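Local coordinates for protein haloacid dehalogenase/epoxide hydrolase family (Corynebacterium glutamicum ATCC 13032, PDB 2PR7) that is uncharacterised but probably acts as a hydrolase of the haloacid dehalogenase superfamily, holding a calcium ion at the metal site of its Rossmann-like domain, at residues R22-L27 against N58-K63; G111-Y116 against V128-L133. All coordinates share one frame; numbering follows the deposited sequence.

Contact 1 (R22-L27 against N58-K63). With EDO (1,2-ethanediol), chain D.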
loop_
_atom_site.group_PDB
_atom_site.type_symbol
_atom_site.label_atom_id
_atom_site.label_comp_id
_atom_site.label_asym_id
_atom_site.label_seq_id
_atom_site.Cartn_x
_atom_site.Cartn_y
_atom_site.Cartn_z
ATOM N N ARG A 22 -4.388 11.244 -8.670
ATOM C CA ARG A 22 -2.959 10.945 -8.786
ATOM C C ARG A 22 -2.614 9.513 -8.334
ATOM O O ARG A 22 -1.922 8.780 -9.013
ATOM C CB ARG A 22 -2.071 12.023 -8.116
ATOM C CG ARG A 22 -2.144 13.355 -8.759
ATOM C CD ARG A 22 -1.276 14.329 -8.003
ATOM N NE ARG A 22 0.155 14.132 -8.260
ATOM C CZ ARG A 22 1.097 14.899 -7.718
ATOM N NH1 ARG A 22 0.728 15.867 -6.899
ATOM N NH2 ARG A 22 2.390 14.691 -7.969
ATOM N N TRP A 23 -3.228 9.070 -7.271
ATOM C CA TRP A 23 -3.010 7.716 -6.777
ATOM C C TRP A 23 -3.589 6.698 -7.733
ATOM O O TRP A 23 -2.966 5.684 -7.974
ATOM C CB TRP A 23 -3.704 7.576 -5.442
ATOM C CG TRP A 23 -2.738 7.728 -4.308
ATOM C CD1 TRP A 23 -2.695 8.725 -3.393
ATOM C CD2 TRP A 23 -1.614 6.853 -4.019
ATOM N NE1 TRP A 23 -1.641 8.504 -2.516
ATOM C CE2 TRP A 23 -0.974 7.361 -2.868
ATOM C CE3 TRP A 23 -1.149 5.665 -4.592
ATOM C CZ2 TRP A 23 0.137 6.732 -2.269
ATOM C CZ3 TRP A 23 -0.055 5.030 -4.006
ATOM C CH2 TRP A 23 0.614 5.587 -2.861
ATOM N N ARG A 24 -4.746 6.987 -8.326
ATOM C CA ARG A 24 -5.357 6.041 -9.246
ATOM C C ARG A 24 -4.504 5.843 -10.481
ATOM O O ARG A 24 -4.306 4.741 -10.958
ATOM C CB ARG A 24 -6.770 6.457 -9.611
ATOM C CG ARG A 24 -7.741 6.136 -8.491
ATOM C CD ARG A 24 -9.128 6.515 -8.835
ATOM N NE ARG A 24 -10.023 6.219 -7.708
ATOM C CZ ARG A 24 -10.970 5.280 -7.708
ATOM N NH1 ARG A 24 -11.216 4.544 -8.796
ATOM N NH2 ARG A 24 -11.702 5.109 -6.616
ATOM N N ASN A 25 -3.895 6.916 -10.957
ATOM C CA ASN A 25 -3.029 6.841 -12.093
ATOM C C ASN A 25 -1.729 6.091 -11.726
ATOM O O ASN A 25 -1.240 5.286 -12.525
ATOM C CB ASN A 25 -2.750 8.273 -12.621
ATOM C CG ASN A 25 -1.895 8.277 -13.822
ATOM O OD1 ASN A 25 -2.264 7.711 -14.855
ATOM N ND2 ASN A 25 -0.725 8.908 -13.722
ATOM N N LEU A 26 -1.199 6.360 -10.574
ATOM C CA LEU A 26 0.003 5.689 -10.133
ATOM C C LEU A 26 -0.246 4.164 -9.973
ATOM O O LEU A 26 0.513 3.355 -10.487
ATOM C CB LEU A 26 0.475 6.295 -8.817
ATOM C CG LEU A 26 1.738 5.768 -8.178
ATOM C CD1 LEU A 26 2.917 5.941 -9.146
ATOM C CD2 LEU A 26 1.944 6.512 -6.858
ATOM N N LEU A 27 -1.333 3.787 -9.314
ATOM C CA LEU A 27 -1.667 2.378 -9.113
ATOM C C LEU A 27 -1.925 1.710 -10.436
ATOM O O LEU A 27 -1.574 0.520 -10.593
ATOM C CB LEU A 27 -2.851 2.205 -8.162
ATOM C CG LEU A 27 -2.613 2.602 -6.682
ATOM C CD1 LEU A 27 -3.955 2.716 -5.970
ATOM C CD2 LEU A 27 -1.687 1.588 -6.009
ATOM N N ASN A 58 -13.375 -3.463 -7.504
ATOM C CA ASN A 58 -13.267 -2.751 -8.774
ATOM C C ASN A 58 -11.899 -2.850 -9.475
ATOM O O ASN A 58 -11.699 -2.236 -10.526
ATOM C CB ASN A 58 -13.649 -1.286 -8.570
ATOM C CG ASN A 58 -15.130 -1.104 -8.210
ATOM O OD1 ASN A 58 -15.927 -2.050 -8.268
ATOM N ND2 ASN A 58 -15.501 0.120 -7.851
ATOM N N GLY A 59 -10.960 -3.603 -8.909
ATOM C CA GLY A 59 -9.665 -3.830 -9.559
ATOM C C GLY A 59 -8.592 -2.738 -9.429
ATOM O O GLY A 59 -7.555 -2.811 -10.094
ATOM N N VAL A 60 -8.819 -1.735 -8.578
ATOM C CA VAL A 60 -7.859 -0.653 -8.378
ATOM C C VAL A 60 -6.603 -1.209 -7.711
ATOM O O VAL A 60 -5.471 -0.848 -8.060
ATOM C CB VAL A 60 -8.492 0.490 -7.583
ATOM C CG1 VAL A 60 -7.490 1.559 -7.254
ATOM C CG2 VAL A 60 -9.692 1.068 -8.351
ATOM N N VAL A 61 -6.813 -2.099 -6.740
ATOM C CA VAL A 61 -5.734 -2.859 -6.149
ATOM C C VAL A 61 -6.073 -4.343 -6.250
ATOM O O VAL A 61 -7.255 -4.727 -6.432
ATOM C CB VAL A 61 -5.482 -2.406 -4.675
ATOM C CG1 VAL A 61 -5.164 -0.917 -4.667
ATOM C CG2 VAL A 61 -6.697 -2.664 -3.802
ATOM N N ASP A 62 -5.045 -5.169 -6.054
ATOM C CA ASP A 62 -5.191 -6.625 -6.079
ATOM C C ASP A 62 -5.911 -7.142 -4.842
ATOM O O ASP A 62 -6.758 -8.045 -4.946
ATOM C CB ASP A 62 -3.848 -7.329 -6.193
ATOM C CG ASP A 62 -3.212 -7.109 -7.536
ATOM O OD1 ASP A 62 -3.884 -7.339 -8.568
ATOM O OD2 ASP A 62 -2.046 -6.699 -7.568
ATOM N N LYS A 63 -5.580 -6.575 -3.670
ATOM C CA LYS A 63 -6.142 -7.071 -2.438
ATOM C C LYS A 63 -6.307 -5.962 -1.398
ATOM O O LYS A 63 -5.496 -5.069 -1.332
ATOM C CB LYS A 63 -5.222 -8.114 -1.859
ATOM C CG LYS A 63 -4.905 -9.308 -2.746
ATOM C CD LYS A 63 -6.021 -10.306 -2.774
ATOM C CE LYS A 63 -5.573 -11.564 -3.505
ATOM N NZ LYS A 63 -4.801 -11.223 -4.734
HETATM C C1 EDO D . -8.750 5.721 -4.233
HETATM O O1 EDO D . -9.569 6.743 -4.809
HETATM C C2 EDO D . -7.346 6.073 -4.653
HETATM O O2 EDO D . -6.893 7.122 -3.784
HETATM O O HOH W 1 -13.544 2.305 -7.122
#
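Arg24 and Leu27, one turn apart on helix 17-32, meet Val60 and Val61 in the loop that leads from helix 50-57 into strand 63-66. Both helices belong to the Rossmann-like, three-layered fold of the haloacid dehalogenase superfamily, and here they lie side by side over the parallel sheet. Along the first segment, Trp23 comes first: its ring lies away from 58-63 and meets Phe120 edge to face, while its CB lies 3.6 Å from O2 of a bound 1,2-ethanediol, probably left from crystallisation. Arg24 is extended from CG to NE, and that reach carries the guanidinium out to the loop, where NH1 stands 3.8 Å from Val60 CG2, the two side chains at about a right angle. O1 of the diol sits at the edge of the guanidinium, near its plane: NE donates to it at 3.0 Å with an N-H...O angle of 146°, and NH2 adds a weak second bond to that oxygen. A water in the guanidinium plane accepts weakly from Arg24 NH2 and more firmly from Asn58 ND2, a thin polar bridge between helix and loop. Leu26 faces helix 120-131 instead. Leu27 then closes the inner side, pointing at the loop and packing on Thr37 of strand 36-41. On the facing segment, Gly59 ends helix 50-57 with a Schellman motif, after which each of the two valines turns one methyl, CG1, to the leucine. With Val60 CG1 anti to its backbone N (chi1 175°), that methyl comes within 3.9 Å of Leu27 CD1, which also lies 4.0 Å from Val61 CG1.

Contact 2 (G111-Y116 against V128-L133)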
loop_
_atom_site.group_PDB
_atom_site.type_symbol
_atom_site.label_atom_id
_atom_site.label_comp_id
_atom_site.label_asym_id
_atom_site.label_seq_id
_atom_site.Cartn_x
_atom_site.Cartn_y
_atom_site.Cartn_z
ATOM N N GLY A 111 12.135 -6.118 6.943
ATOM C CA GLY A 111 12.801 -6.373 5.663
ATOM C C GLY A 111 12.160 -5.799 4.431
ATOM O O GLY A 111 12.658 -5.992 3.309
ATOM N N LEU A 112 11.051 -5.092 4.606
ATOM C CA LEU A 112 10.483 -4.398 3.507
ATOM C C LEU A 112 11.261 -3.104 3.244
ATOM O O LEU A 112 12.007 -2.657 4.078
ATOM C CB LEU A 112 9.016 -4.022 3.781
ATOM C CG LEU A 112 7.949 -5.117 3.842
ATOM C CD1 LEU A 112 8.035 -5.830 5.202
ATOM C CD2 LEU A 112 6.532 -4.535 3.620
ATOM N N VAL A 113 11.016 -2.516 2.068
ATOM C CA VAL A 113 11.405 -1.129 1.771
ATOM C C VAL A 113 10.298 -0.189 2.250
ATOM O O VAL A 113 9.144 -0.381 1.937
ATOM C CB VAL A 113 11.743 -0.896 0.279
ATOM C CG1 VAL A 113 11.957 0.574 0.033
ATOM C CG2 VAL A 113 12.994 -1.704 -0.108
ATOM N N GLY A 114 10.659 0.845 3.002
ATOM C CA GLY A 114 9.688 1.750 3.594
ATOM C C GLY A 114 9.636 3.095 2.895
ATOM O O GLY A 114 10.689 3.672 2.582
ATOM N N VAL A 115 8.431 3.633 2.724
ATOM C CA VAL A 115 8.253 4.994 2.235
ATOM C C VAL A 115 7.293 5.697 3.152
ATOM O O VAL A 115 6.115 5.278 3.290
ATOM C CB VAL A 115 7.695 5.005 0.823
ATOM C CG1 VAL A 115 7.350 6.481 0.363
ATOM C CG2 VAL A 115 8.684 4.331 -0.153
ATOM N N TYR A 116 7.778 6.764 3.810
ATOM C CA TYR A 116 6.942 7.587 4.681
ATOM C C TYR A 116 6.124 8.580 3.869
ATOM O O TYR A 116 6.660 9.376 3.128
ATOM C CB TYR A 116 7.819 8.316 5.670
ATOM C CG TYR A 116 7.118 9.234 6.624
ATOM C CD1 TYR A 116 6.050 8.796 7.382
ATOM C CD2 TYR A 116 7.520 10.551 6.775
ATOM C CE1 TYR A 116 5.426 9.616 8.274
ATOM C CE2 TYR A 116 6.894 11.386 7.697
ATOM C CZ TYR A 116 5.853 10.906 8.462
ATOM O OH TYR A 116 5.200 11.713 9.401
ATOM N N VAL A 128 7.893 5.944 -7.676
ATOM C CA VAL A 128 8.192 5.846 -9.073
ATOM C C VAL A 128 9.602 5.322 -9.307
ATOM O O VAL A 128 9.830 4.489 -10.187
ATOM C CB VAL A 128 7.963 7.215 -9.731
ATOM C CG1 VAL A 128 8.618 7.252 -11.087
ATOM C CG2 VAL A 128 6.415 7.573 -9.825
ATOM N N GLY A 129 10.544 5.774 -8.477
ATOM C CA GLY A 129 11.941 5.342 -8.586
ATOM C C GLY A 129 12.120 3.864 -8.245
ATOM O O GLY A 129 12.839 3.153 -8.940
ATOM N N LEU A 130 11.461 3.416 -7.194
ATOM C CA LEU A 130 11.546 2.044 -6.718
ATOM C C LEU A 130 11.005 1.045 -7.731
ATOM O O LEU A 130 11.555 -0.033 -7.895
ATOM C CB LEU A 130 10.815 1.926 -5.406
ATOM C CG LEU A 130 11.585 2.423 -4.187
ATOM C CD1 LEU A 130 10.598 2.667 -2.999
ATOM C CD2 LEU A 130 12.764 1.527 -3.790
ATOM N N PHE A 131 9.946 1.427 -8.430
ATOM C CA PHE A 131 9.284 0.536 -9.390
ATOM C C PHE A 131 9.686 0.770 -10.826
ATOM O O PHE A 131 9.328 -0.024 -11.693
ATOM C CB PHE A 131 7.752 0.594 -9.187
ATOM C CG PHE A 131 7.336 0.003 -7.883
ATOM C CD1 PHE A 131 7.435 -1.367 -7.691
ATOM C CD2 PHE A 131 6.908 0.777 -6.832
ATOM C CE1 PHE A 131 7.097 -1.934 -6.476
ATOM C CE2 PHE A 131 6.569 0.197 -5.606
ATOM C CZ PHE A 131 6.659 -1.158 -5.449
ATOM N N GLY A 132 10.465 1.827 -11.096
ATOM C CA GLY A 132 10.924 2.131 -12.460
ATOM C C GLY A 132 9.839 2.538 -13.402
ATOM O O GLY A 132 9.933 2.251 -14.584
ATOM N N LEU A 133 8.858 3.250 -12.881
ATOM C CA LEU A 133 7.736 3.716 -13.670
ATOM C C LEU A 133 8.180 4.903 -14.518
ATOM O O LEU A 133 9.088 5.654 -14.141
ATOM C CB LEU A 133 6.559 4.071 -12.772
ATOM C CG LEU A 133 6.107 3.034 -11.759
ATOM C CD1 LEU A 133 4.906 3.588 -11.015
ATOM C CD2 LEU A 133 5.796 1.659 -12.402
#
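Leu130, near the end of helix 120-131, reaches across to Val113 and Val115 on strand 113-116, an outermost strand of the parallel sheet in this Rossmann-like fold. The contact is purely apolar and small, with no hydrogen bond between the two segments. From CB, which points at the strand but touches neither valine, the chain runs to CG, which serves as the fork that delivers both methyls to the strand. CD1 does most of the work. It lies 3.8 Å from Val115 CG2 and 3.9 Å from Val113 CG1, touching two residues that project from the same side of the strand with Gly114 between them. Of the two valines, CD2 meets Val113, 4.0 Å from the same CG1. One methyl of Val113 therefore meets both branches of the leucine, whereas Val115 meets a single branch. The approaches differ too: Leu130 and Val113 cross at a slant, but Leu130 and Val115 slide past each other in opposite directions. The touching methyl is the one anti to the backbone N in Val113 (chi1 173°) but the other branch in Val115, so the two valines reach the same CD1 with different branches. Just beyond Leu130 the helix stops, and Gly132 leaves helical geometry with positive phi. Within the sheet, the backbones of Val113 and Val115 hydrogen-bond to strand 94-98. Helix 120-131 thus packs over the sheet margin and borders helix 17-32, with Val115 also against Ala123 and Glu126, and Phe131 reaching Val95 of strand 94-98.

How the contacts relate
Contact 1 closes before contact 2 opens along the chain, and their centres are about 16 Å apart, yet they meet directly through Leu26. Its CD1 packs 3.6 Å from Leu133 CD1 and 3.9 Å from Val128 CG2, joining helix 17-32 to the end of helix 120-131 and the turn after it. A layer of helices on one side of the sheet thus runs from the loop before strand 63-66, in contact 1, to strand 113-116, in contact 2; these are the two outermost strands. Neither contact contains a ligand of the calcium ion, which is bound at Asp8, Ala10 and Asp99; in contact 2, the side chain of Val115 is about 13 Å from the bound calcium ion.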